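Long-range contacts in 2,3-bisphosphoglycerate-independent phosphoglycerate mutase (Pyrococcus horikoshii, PDB 2ZKT), which probably interconverts 2-phosphoglycerate and 3-phosphoglycerate in glycolysis, as a metal-binding mutase that needs no 2,3-bisphosphoglycerate: residues B[6-14]-B[294-305]; B[34-42]-B[327-336]. One frame throughout, in Å; residues are numbered along the deposited sequence.

Contact 1: residues B[6-14]-B[294-305]; sequences KGLLIILDG and YDFVFLHFKPTD. With ZN (zinc ion), chain G; ZN (zinc ion), chain H.
Ile11 meets the ring of Phe298 at its edge, near the ring plane, with CG1 3.3 Å from Phe298 CE1. Leu9 touches two rings: its CB is 3.8 Å from Phe296 CZ, and its CG approaches Phe298 CD1. Both phenylalanines carry CG anti to the backbone N (chi1 -164° and 170°), which swings the rings toward strand 6-12. Helix 60-67 packs on this face through Ile67. On the other face Leu8 and Val297 lie side by side, and helix 313-331 covers Leu8 and Leu299. The two strands run parallel, 12° apart. Gly7, Leu9 and Ile11 each give their N-H to strand 296-301 or the residue before it and take one back at their carbonyl. Beyond Ile11 the face turns polar. His300 NE2 makes a weak, bent bond to Asp13 OD2 at 2.8 Å. Asp13 OD1 binds one zinc ion at 2.3 Å, with Ser60, Asp346 and His347. Thr304 OG1 donates to Asp13 O in the carbonyl plane, on a lone pair. Asp305 OD2 binds the second zinc ion at 2.1 Å, with His309 and His356. Lys302 NZ forms a salt bridge to the same oxygen, and Thr349 OG1 hydrogen-bonds to Asp305 OD1. Metal ligands just past the C-terminal ends of adjacent parallel strands are characteristic of the two-metal site of the alkaline phosphatase superfamily.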
loop_
_atom_site.group_PDB
_atom_site.type_symbol
_atom_site.label_atom_id
_atom_site.label_comp_id
_atom_site.label_asym_id
_atom_site.label_seq_id
_atom_site.Cartn_x
_atom_site.Cartn_y
_atom_site.Cartn_z
ATOM N N LYS B 6 5.677 23.836 -15.765
ATOM C CA LYS B 6 4.571 24.072 -14.834
ATOM C C LYS B 6 4.881 23.387 -13.500
ATOM O O LYS B 6 5.846 22.621 -13.389
ATOM C CB LYS B 6 3.256 23.505 -15.389
ATOM C CG LYS B 6 2.658 24.289 -16.544
ATOM C CD LYS B 6 1.417 23.592 -17.107
ATOM C CE LYS B 6 0.895 24.308 -18.352
ATOM N NZ LYS B 6 0.396 25.679 -18.026
ATOM N N GLY B 7 4.057 23.655 -12.488
ATOM C CA GLY B 7 4.284 23.028 -11.201
ATOM C C GLY B 7 3.049 22.334 -10.656
ATOM O O GLY B 7 1.923 22.784 -10.878
ATOM N N LEU B 8 3.259 21.227 -9.945
ATOM C CA LEU B 8 2.155 20.495 -9.335
ATOM C C LEU B 8 2.555 20.052 -7.921
ATOM O O LEU B 8 3.291 19.076 -7.734
ATOM C CB LEU B 8 1.762 19.279 -10.195
ATOM C CG LEU B 8 0.602 18.418 -9.678
ATOM C CD1 LEU B 8 -0.592 19.277 -9.266
ATOM C CD2 LEU B 8 0.218 17.452 -10.769
ATOM N N LEU B 9 2.068 20.791 -6.930
ATOM C CA LEU B 9 2.372 20.496 -5.550
ATOM C C LEU B 9 1.189 19.774 -4.901
ATOM O O LEU B 9 0.087 20.335 -4.766
ATOM C CB LEU B 9 2.689 21.795 -4.798
ATOM C CG LEU B 9 2.952 21.652 -3.291
ATOM C CD1 LEU B 9 4.004 20.579 -3.057
ATOM C CD2 LEU B 9 3.393 22.994 -2.709
ATOM N N ILE B 10 1.433 18.530 -4.487
ATOM C CA ILE B 10 0.402 17.702 -3.872
ATOM C C ILE B 10 0.619 17.487 -2.371
ATOM O O ILE B 10 1.673 17.000 -1.939
ATOM C CB ILE B 10 0.337 16.349 -4.622
ATOM C CG1 ILE B 10 -0.070 16.619 -6.083
ATOM C CG2 ILE B 10 -0.637 15.383 -3.942
ATOM C CD1 ILE B 10 -0.181 15.374 -6.923
ATOM N N ILE B 11 -0.380 17.875 -1.575
ATOM C CA ILE B 11 -0.306 17.714 -0.129
ATOM C C ILE B 11 -1.288 16.670 0.413
ATOM O O ILE B 11 -2.518 16.770 0.225
ATOM C CB ILE B 11 -0.580 19.050 0.611
ATOM C CG1 ILE B 11 0.544 20.061 0.308
ATOM C CG2 ILE B 11 -0.697 18.802 2.115
ATOM C CD1 ILE B 11 1.931 19.590 0.729
ATOM N N LEU B 12 -0.727 15.663 1.083
ATOM C CA LEU B 12 -1.522 14.614 1.699
ATOM C C LEU B 12 -1.488 14.944 3.193
ATOM O O LEU B 12 -0.587 14.525 3.916
ATOM C CB LEU B 12 -0.895 13.244 1.422
ATOM C CG LEU B 12 -0.633 12.974 -0.068
ATOM C CD1 LEU B 12 -0.264 11.518 -0.229
ATOM C CD2 LEU B 12 -1.867 13.301 -0.904
ATOM N N ASP B 13 -2.475 15.731 3.623
ATOM C CA ASP B 13 -2.610 16.199 5.002
ATOM C C ASP B 13 -2.276 15.144 6.066
ATOM O O ASP B 13 -2.792 14.021 6.039
ATOM C CB ASP B 13 -4.038 16.734 5.201
ATOM C CG ASP B 13 -4.103 17.894 6.178
ATOM O OD1 ASP B 13 -4.016 17.645 7.403
ATOM O OD2 ASP B 13 -4.226 19.062 5.715
ATOM N N GLY B 14 -1.396 15.521 6.997
ATOM C CA GLY B 14 -0.999 14.619 8.073
ATOM C C GLY B 14 -0.317 13.330 7.627
ATOM O O GLY B 14 -0.305 12.343 8.363
ATOM N N TYR B 294 -2.991 27.318 -15.957
ATOM C CA TYR B 294 -2.231 27.894 -14.852
ATOM C C TYR B 294 -0.801 27.370 -14.891
ATOM O O TYR B 294 -0.542 26.307 -15.463
ATOM C CB TYR B 294 -2.899 27.521 -13.524
ATOM C CG TYR B 294 -4.181 28.286 -13.243
ATOM C CD1 TYR B 294 -4.145 29.526 -12.595
ATOM C CD2 TYR B 294 -5.431 27.765 -13.609
ATOM C CE1 TYR B 294 -5.318 30.233 -12.310
ATOM C CE2 TYR B 294 -6.615 28.467 -13.334
ATOM C CZ TYR B 294 -6.547 29.704 -12.680
ATOM O OH TYR B 294 -7.696 30.421 -12.404
ATOM N N ASP B 295 0.130 28.112 -14.296
ATOM C CA ASP B 295 1.533 27.677 -14.286
ATOM C C ASP B 295 1.825 26.794 -13.074
ATOM O O ASP B 295 2.611 25.855 -13.156
ATOM C CB ASP B 295 2.473 28.885 -14.251
ATOM C CG ASP B 295 2.132 29.913 -15.302
ATOM O OD1 ASP B 295 2.220 29.577 -16.510
ATOM O OD2 ASP B 295 1.774 31.056 -14.917
ATOM N N PHE B 296 1.173 27.103 -11.955
ATOM C CA PHE B 296 1.371 26.366 -10.710
ATOM C C PHE B 296 0.023 25.903 -10.162
ATOM O O PHE B 296 -0.898 26.718 -9.986
ATOM C CB PHE B 296 2.055 27.277 -9.676
ATOM C CG PHE B 296 2.642 26.537 -8.509
ATOM C CD1 PHE B 296 3.914 25.961 -8.599
ATOM C CD2 PHE B 296 1.917 26.386 -7.325
ATOM C CE1 PHE B 296 4.453 25.247 -7.534
ATOM C CE2 PHE B 296 2.453 25.671 -6.247
ATOM C CZ PHE B 296 3.716 25.102 -6.351
ATOM N N VAL B 297 -0.091 24.599 -9.890
ATOM C CA VAL B 297 -1.326 24.040 -9.351
ATOM C C VAL B 297 -1.063 23.330 -8.024
ATOM O O VAL B 297 -0.105 22.555 -7.890
ATOM C CB VAL B 297 -1.993 23.036 -10.361
ATOM C CG1 VAL B 297 -3.137 22.276 -9.693
ATOM C CG2 VAL B 297 -2.530 23.803 -11.577
ATOM N N PHE B 298 -1.923 23.605 -7.046
ATOM C CA PHE B 298 -1.828 23.017 -5.713
ATOM C C PHE B 298 -3.045 22.107 -5.478
ATOM O O PHE B 298 -4.186 22.516 -5.691
ATOM C CB PHE B 298 -1.790 24.147 -4.667
ATOM C CG PHE B 298 -1.918 23.672 -3.244
ATOM C CD1 PHE B 298 -0.906 22.912 -2.648
ATOM C CD2 PHE B 298 -3.062 23.969 -2.502
ATOM C CE1 PHE B 298 -1.035 22.452 -1.325
ATOM C CE2 PHE B 298 -3.203 23.511 -1.176
ATOM C CZ PHE B 298 -2.188 22.752 -0.588
ATOM N N LEU B 299 -2.802 20.873 -5.046
ATOM C CA LEU B 299 -3.877 19.912 -4.784
ATOM C C LEU B 299 -3.798 19.442 -3.329
ATOM O O LEU B 299 -2.743 18.988 -2.862
ATOM C CB LEU B 299 -3.750 18.708 -5.734
ATOM C CG LEU B 299 -4.669 17.497 -5.497
ATOM C CD1 LEU B 299 -6.129 17.917 -5.471
ATOM C CD2 LEU B 299 -4.436 16.476 -6.597
ATOM N N HIS B 300 -4.915 19.551 -2.617
ATOM C CA HIS B 300 -4.970 19.153 -1.212
ATOM C C HIS B 300 -5.924 17.966 -0.988
ATOM O O HIS B 300 -7.001 17.902 -1.583
ATOM C CB HIS B 300 -5.395 20.371 -0.379
ATOM C CG HIS B 300 -5.251 20.184 1.102
ATOM N ND1 HIS B 300 -6.206 19.548 1.871
ATOM C CD2 HIS B 300 -4.264 20.556 1.956
ATOM C CE1 HIS B 300 -5.815 19.537 3.139
ATOM N NE2 HIS B 300 -4.640 20.144 3.216
ATOM N N PHE B 301 -5.505 17.023 -0.143
ATOM C CA PHE B 301 -6.294 15.825 0.195
ATOM C C PHE B 301 -6.276 15.747 1.719
ATOM O O PHE B 301 -5.244 15.439 2.308
ATOM C CB PHE B 301 -5.633 14.573 -0.403
ATOM C CG PHE B 301 -6.410 13.300 -0.178
ATOM C CD1 PHE B 301 -7.640 13.092 -0.818
ATOM C CD2 PHE B 301 -5.912 12.302 0.670
ATOM C CE1 PHE B 301 -8.358 11.908 -0.619
ATOM C CE2 PHE B 301 -6.621 11.113 0.880
ATOM C CZ PHE B 301 -7.848 10.911 0.232
ATOM N N LYS B 302 -7.419 16.003 2.358
ATOM C CA LYS B 302 -7.505 16.035 3.829
ATOM C C LYS B 302 -7.730 14.751 4.657
ATOM O O LYS B 302 -7.085 14.562 5.703
ATOM C CB LYS B 302 -8.584 17.059 4.229
ATOM C CG LYS B 302 -8.719 17.307 5.728
ATOM C CD LYS B 302 -7.444 17.909 6.318
ATOM C CE LYS B 302 -7.719 18.585 7.665
ATOM N NZ LYS B 302 -8.461 17.694 8.606
ATOM N N PRO B 303 -8.648 13.861 4.219
ATOM C CA PRO B 303 -8.938 12.618 4.958
ATOM C C PRO B 303 -7.782 11.842 5.611
ATOM O O PRO B 303 -7.966 11.240 6.682
ATOM C CB PRO B 303 -9.736 11.778 3.943
ATOM C CG PRO B 303 -9.400 12.395 2.607
ATOM C CD PRO B 303 -9.328 13.863 2.911
ATOM N N THR B 304 -6.597 11.841 5.001
ATOM C CA THR B 304 -5.481 11.125 5.618
ATOM C C THR B 304 -5.244 11.660 7.033
ATOM O O THR B 304 -4.881 10.910 7.947
ATOM C CB THR B 304 -4.175 11.287 4.817
ATOM O OG1 THR B 304 -4.070 12.638 4.341
ATOM C CG2 THR B 304 -4.140 10.312 3.642
ATOM N N ASP B 305 -5.473 12.960 7.219
ATOM C CA ASP B 305 -5.255 13.575 8.524
ATOM C C ASP B 305 -6.267 13.163 9.592
ATOM O O ASP B 305 -5.929 13.109 10.787
ATOM C CB ASP B 305 -5.243 15.098 8.390
ATOM C CG ASP B 305 -4.957 15.793 9.710
ATOM O OD1 ASP B 305 -3.870 15.556 10.297
ATOM O OD2 ASP B 305 -5.829 16.578 10.158
HETATM ZN ZN ZN G . -3.153 19.633 8.083
HETATM ZN ZN ZN H . -5.056 17.704 11.717
#

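Contact 2: residues B[34-42]-B[327-336]; sequences TPNMDKLAE and IGYILDHVDL. With CA (calcium ion), chain F.
Leu40 and Leu331 both turn CG anti to the carbonyl carbon (chi1 -73° and -65°), and their branches meet tip to tip. Leu40 CG lies 3.8 Å from Leu331 CD1. The CD2 branch of Leu40 also reaches Leu336 CD1 at 3.9 Å. Met37 crosses Ile327 at about a right angle, with its SD 3.7 Å from Ile327 CD1. Asn36 sets its amide against the backbone of Gly328, where Asn36 CG is 3.4 Å from Gly328 CA. With no side chain on Gly328, the amide can lie directly against its backbone. Across the two segments the contact is packing alone. Polar ties come one turn earlier in helix 313-331, where the carboxylate of Asp324 accepts the backbone N-H groups of Asn36 and Met37. Beneath the helices, Ile341 and Ile343 of strand 339-344 meet Leu40. At the far end Glu42 O binds a calcium ion at 2.4 Å, together with Thr372, Asp373 and waters. The short helix axes approach to 9.7 Å at 54°. This is helix-on-helix packing over one face of the central sheet in an alpha/beta fold.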
loop_
_atom_site.group_PDB
_atom_site.type_symbol
_atom_site.label_atom_id
_atom_site.label_comp_id
_atom_site.label_asym_id
_atom_site.label_seq_id
_atom_site.Cartn_x
_atom_site.Cartn_y
_atom_site.Cartn_z
ATOM N N THR B 34 1.362 1.742 -2.603
ATOM C CA THR B 34 1.403 2.991 -3.370
ATOM C C THR B 34 2.373 2.903 -4.550
ATOM O O THR B 34 3.377 3.626 -4.599
ATOM C CB THR B 34 1.858 4.157 -2.463
ATOM O OG1 THR B 34 3.191 3.890 -1.986
ATOM C CG2 THR B 34 0.931 4.291 -1.251
ATOM N N PRO B 35 2.063 2.047 -5.541
ATOM C CA PRO B 35 2.946 1.891 -6.708
ATOM C C PRO B 35 3.275 3.162 -7.498
ATOM O O PRO B 35 4.347 3.251 -8.094
ATOM C CB PRO B 35 2.211 0.847 -7.552
ATOM C CG PRO B 35 0.764 1.152 -7.274
ATOM C CD PRO B 35 0.772 1.352 -5.762
ATOM N N ASN B 36 2.365 4.144 -7.512
ATOM C CA ASN B 36 2.591 5.391 -8.259
ATOM C C ASN B 36 3.582 6.339 -7.576
ATOM O O ASN B 36 4.472 6.893 -8.228
ATOM C CB ASN B 36 1.252 6.101 -8.530
ATOM C CG ASN B 36 0.422 5.380 -9.604
ATOM O OD1 ASN B 36 0.805 5.341 -10.770
ATOM N ND2 ASN B 36 -0.705 4.789 -9.199
ATOM N N MET B 37 3.445 6.527 -6.268
ATOM C CA MET B 37 4.395 7.385 -5.567
ATOM C C MET B 37 5.778 6.692 -5.561
ATOM O O MET B 37 6.816 7.367 -5.651
ATOM C CB MET B 37 3.896 7.701 -4.140
ATOM C CG MET B 37 2.695 8.678 -4.142
ATOM S SD MET B 37 2.072 9.225 -2.517
ATOM C CE MET B 37 0.760 7.996 -2.178
ATOM N N ASP B 38 5.801 5.353 -5.488
ATOM C CA ASP B 38 7.074 4.613 -5.510
ATOM C C ASP B 38 7.755 4.808 -6.875
ATOM O O ASP B 38 8.983 4.909 -6.961
ATOM C CB ASP B 38 6.862 3.101 -5.282
ATOM C CG ASP B 38 6.366 2.775 -3.867
ATOM O OD1 ASP B 38 6.162 3.727 -3.069
ATOM O OD2 ASP B 38 6.179 1.564 -3.561
ATOM N N LYS B 39 6.953 4.842 -7.940
ATOM C CA LYS B 39 7.478 5.040 -9.287
ATOM C C LYS B 39 8.105 6.439 -9.366
ATOM O O LYS B 39 9.212 6.615 -9.894
ATOM C CB LYS B 39 6.341 4.919 -10.316
ATOM C CG LYS B 39 6.768 5.205 -11.750
ATOM C CD LYS B 39 5.772 6.133 -12.449
ATOM C CE LYS B 39 4.398 5.472 -12.603
ATOM N NZ LYS B 39 3.907 5.454 -14.019
ATOM N N LEU B 40 7.386 7.432 -8.839
ATOM C CA LEU B 40 7.880 8.810 -8.847
ATOM C C LEU B 40 9.135 8.970 -7.972
ATOM O O LEU B 40 10.077 9.687 -8.344
ATOM C CB LEU B 40 6.775 9.765 -8.370
ATOM C CG LEU B 40 5.635 10.010 -9.367
ATOM C CD1 LEU B 40 4.575 10.918 -8.720
ATOM C CD2 LEU B 40 6.195 10.651 -10.639
ATOM N N ALA B 41 9.151 8.298 -6.814
ATOM C CA ALA B 41 10.321 8.370 -5.938
ATOM C C ALA B 41 11.496 7.722 -6.669
ATOM O O ALA B 41 12.655 8.134 -6.524
ATOM C CB ALA B 41 10.056 7.623 -4.624
ATOM N N GLU B 42 11.186 6.711 -7.472
ATOM C CA GLU B 42 12.226 5.996 -8.194
ATOM C C GLU B 42 12.922 6.854 -9.246
ATOM O O GLU B 42 14.136 6.839 -9.331
ATOM C CB GLU B 42 11.644 4.716 -8.811
ATOM C CG GLU B 42 12.687 3.697 -9.277
ATOM C CD GLU B 42 13.338 4.080 -10.599
ATOM O OE1 GLU B 42 12.591 4.288 -11.588
ATOM O OE2 GLU B 42 14.590 4.168 -10.654
ATOM N N ILE B 327 -3.222 10.075 -7.712
ATOM C CA ILE B 327 -1.963 10.503 -8.332
ATOM C C ILE B 327 -1.735 9.724 -9.630
ATOM O O ILE B 327 -1.283 10.287 -10.628
ATOM C CB ILE B 327 -0.770 10.276 -7.364
ATOM C CG1 ILE B 327 -0.894 11.248 -6.175
ATOM C CG2 ILE B 327 0.568 10.471 -8.099
ATOM C CD1 ILE B 327 -0.368 10.696 -4.865
ATOM N N GLY B 328 -2.057 8.429 -9.605
ATOM C CA GLY B 328 -1.897 7.599 -10.795
ATOM C C GLY B 328 -2.690 8.155 -11.975
ATOM O O GLY B 328 -2.243 8.096 -13.127
ATOM N N TYR B 329 -3.874 8.695 -11.697
ATOM C CA TYR B 329 -4.697 9.282 -12.754
ATOM C C TYR B 329 -3.948 10.484 -13.356
ATOM O O TYR B 329 -3.765 10.572 -14.579
ATOM C CB TYR B 329 -6.048 9.752 -12.187
ATOM C CG TYR B 329 -6.896 10.501 -13.200
ATOM C CD1 TYR B 329 -7.664 9.812 -14.152
ATOM C CD2 TYR B 329 -6.884 11.899 -13.247
ATOM C CE1 TYR B 329 -8.394 10.503 -15.125
ATOM C CE2 TYR B 329 -7.603 12.599 -14.218
ATOM C CZ TYR B 329 -8.356 11.900 -15.155
ATOM O OH TYR B 329 -9.043 12.601 -16.128
ATOM N N ILE B 330 -3.509 11.407 -12.491
ATOM C CA ILE B 330 -2.785 12.593 -12.942
ATOM C C ILE B 330 -1.573 12.245 -13.797
ATOM O O ILE B 330 -1.349 12.863 -14.844
ATOM C CB ILE B 330 -2.302 13.457 -11.751
ATOM C CG1 ILE B 330 -3.510 13.980 -10.963
ATOM C CG2 ILE B 330 -1.451 14.614 -12.261
ATOM C CD1 ILE B 330 -3.146 14.636 -9.633
ATOM N N LEU B 331 -0.783 11.265 -13.352
ATOM C CA LEU B 331 0.409 10.866 -14.100
ATOM C C LEU B 331 0.082 10.375 -15.515
ATOM O O LEU B 331 0.901 10.524 -16.433
ATOM C CB LEU B 331 1.184 9.768 -13.345
ATOM C CG LEU B 331 1.803 10.159 -11.991
ATOM C CD1 LEU B 331 2.637 8.996 -11.462
ATOM C CD2 LEU B 331 2.679 11.404 -12.152
ATOM N N ASP B 332 -1.108 9.792 -15.689
ATOM C CA ASP B 332 -1.517 9.279 -17.003
ATOM C C ASP B 332 -1.956 10.376 -17.966
ATOM O O ASP B 332 -2.173 10.112 -19.150
ATOM C CB ASP B 332 -2.668 8.264 -16.871
ATOM C CG ASP B 332 -2.227 6.948 -16.251
ATOM O OD1 ASP B 332 -1.103 6.489 -16.569
ATOM O OD2 ASP B 332 -3.004 6.364 -15.459
ATOM N N HIS B 333 -2.082 11.607 -17.462
ATOM C CA HIS B 333 -2.526 12.718 -18.306
ATOM C C HIS B 333 -1.566 13.902 -18.354
ATOM O O HIS B 333 -1.931 14.968 -18.857
ATOM C CB HIS B 333 -3.901 13.208 -17.836
ATOM C CG HIS B 333 -4.976 12.167 -17.941
ATOM N ND1 HIS B 333 -5.508 11.526 -16.836
ATOM C CD2 HIS B 333 -5.645 11.677 -19.018
ATOM C CE1 HIS B 333 -6.456 10.686 -17.228
ATOM N NE2 HIS B 333 -6.560 10.759 -18.547
ATOM N N VAL B 334 -0.349 13.732 -17.839
ATOM C CA VAL B 334 0.623 14.830 -17.858
ATOM C C VAL B 334 2.013 14.357 -18.269
ATOM O O VAL B 334 2.377 13.197 -18.057
ATOM C CB VAL B 334 0.744 15.524 -16.467
ATOM C CG1 VAL B 334 -0.632 15.944 -15.973
ATOM C CG2 VAL B 334 1.427 14.587 -15.463
ATOM N N ASP B 335 2.778 15.271 -18.864
ATOM C CA ASP B 335 4.142 14.982 -19.298
ATOM C C ASP B 335 5.074 15.522 -18.204
ATOM O O ASP B 335 5.041 16.721 -17.882
ATOM C CB ASP B 335 4.411 15.676 -20.646
ATOM C CG ASP B 335 5.847 15.499 -21.133
ATOM O OD1 ASP B 335 6.444 14.424 -20.905
ATOM O OD2 ASP B 335 6.374 16.442 -21.762
ATOM N N LEU B 336 5.888 14.641 -17.617
ATOM C CA LEU B 336 6.758 15.073 -16.528
ATOM C C LEU B 336 7.913 15.989 -16.988
ATOM O O LEU B 336 8.557 16.660 -16.192
ATOM C CB LEU B 336 7.307 13.823 -15.842
ATOM C CG LEU B 336 6.231 13.124 -15.002
ATOM C CD1 LEU B 336 6.756 11.866 -14.304
ATOM C CD2 LEU B 336 5.674 14.030 -13.896
HETATM CA CA CA F . 16.501 6.788 -8.943
HETATM O O HOH W 1 15.179 8.183 -6.793
HETATM O O HOH W 2 16.451 6.029 -10.960
HETATM O O HOH W 3 15.966 4.984 -7.658
#

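Contact 1 is core and contact 2 is partly buried, farther from the centre of the chain; their centres lie about 14 Å apart. Contact 1 lies within the large mixed sheet, and contact 2 packs on its face that carries Leu8, Ile10 and Leu12. Ile330 of helix 313-331 packs on Leu8, Ile10 and Leu299, and Met37 touches Leu12. Helix 303-309, begun in contact 1, is followed in the chain by helix 313-331 of contact 2. Main-chain hydrogen bonds join the strands of contact 1, whereas apolar branches join the helices of contact 2. The zinc ions sit at the strand ends of contact 1. The calcium ion of contact 2 lies away from the helix interface. Pro35 and Lys39 of helix 35-42 touch the second subunit.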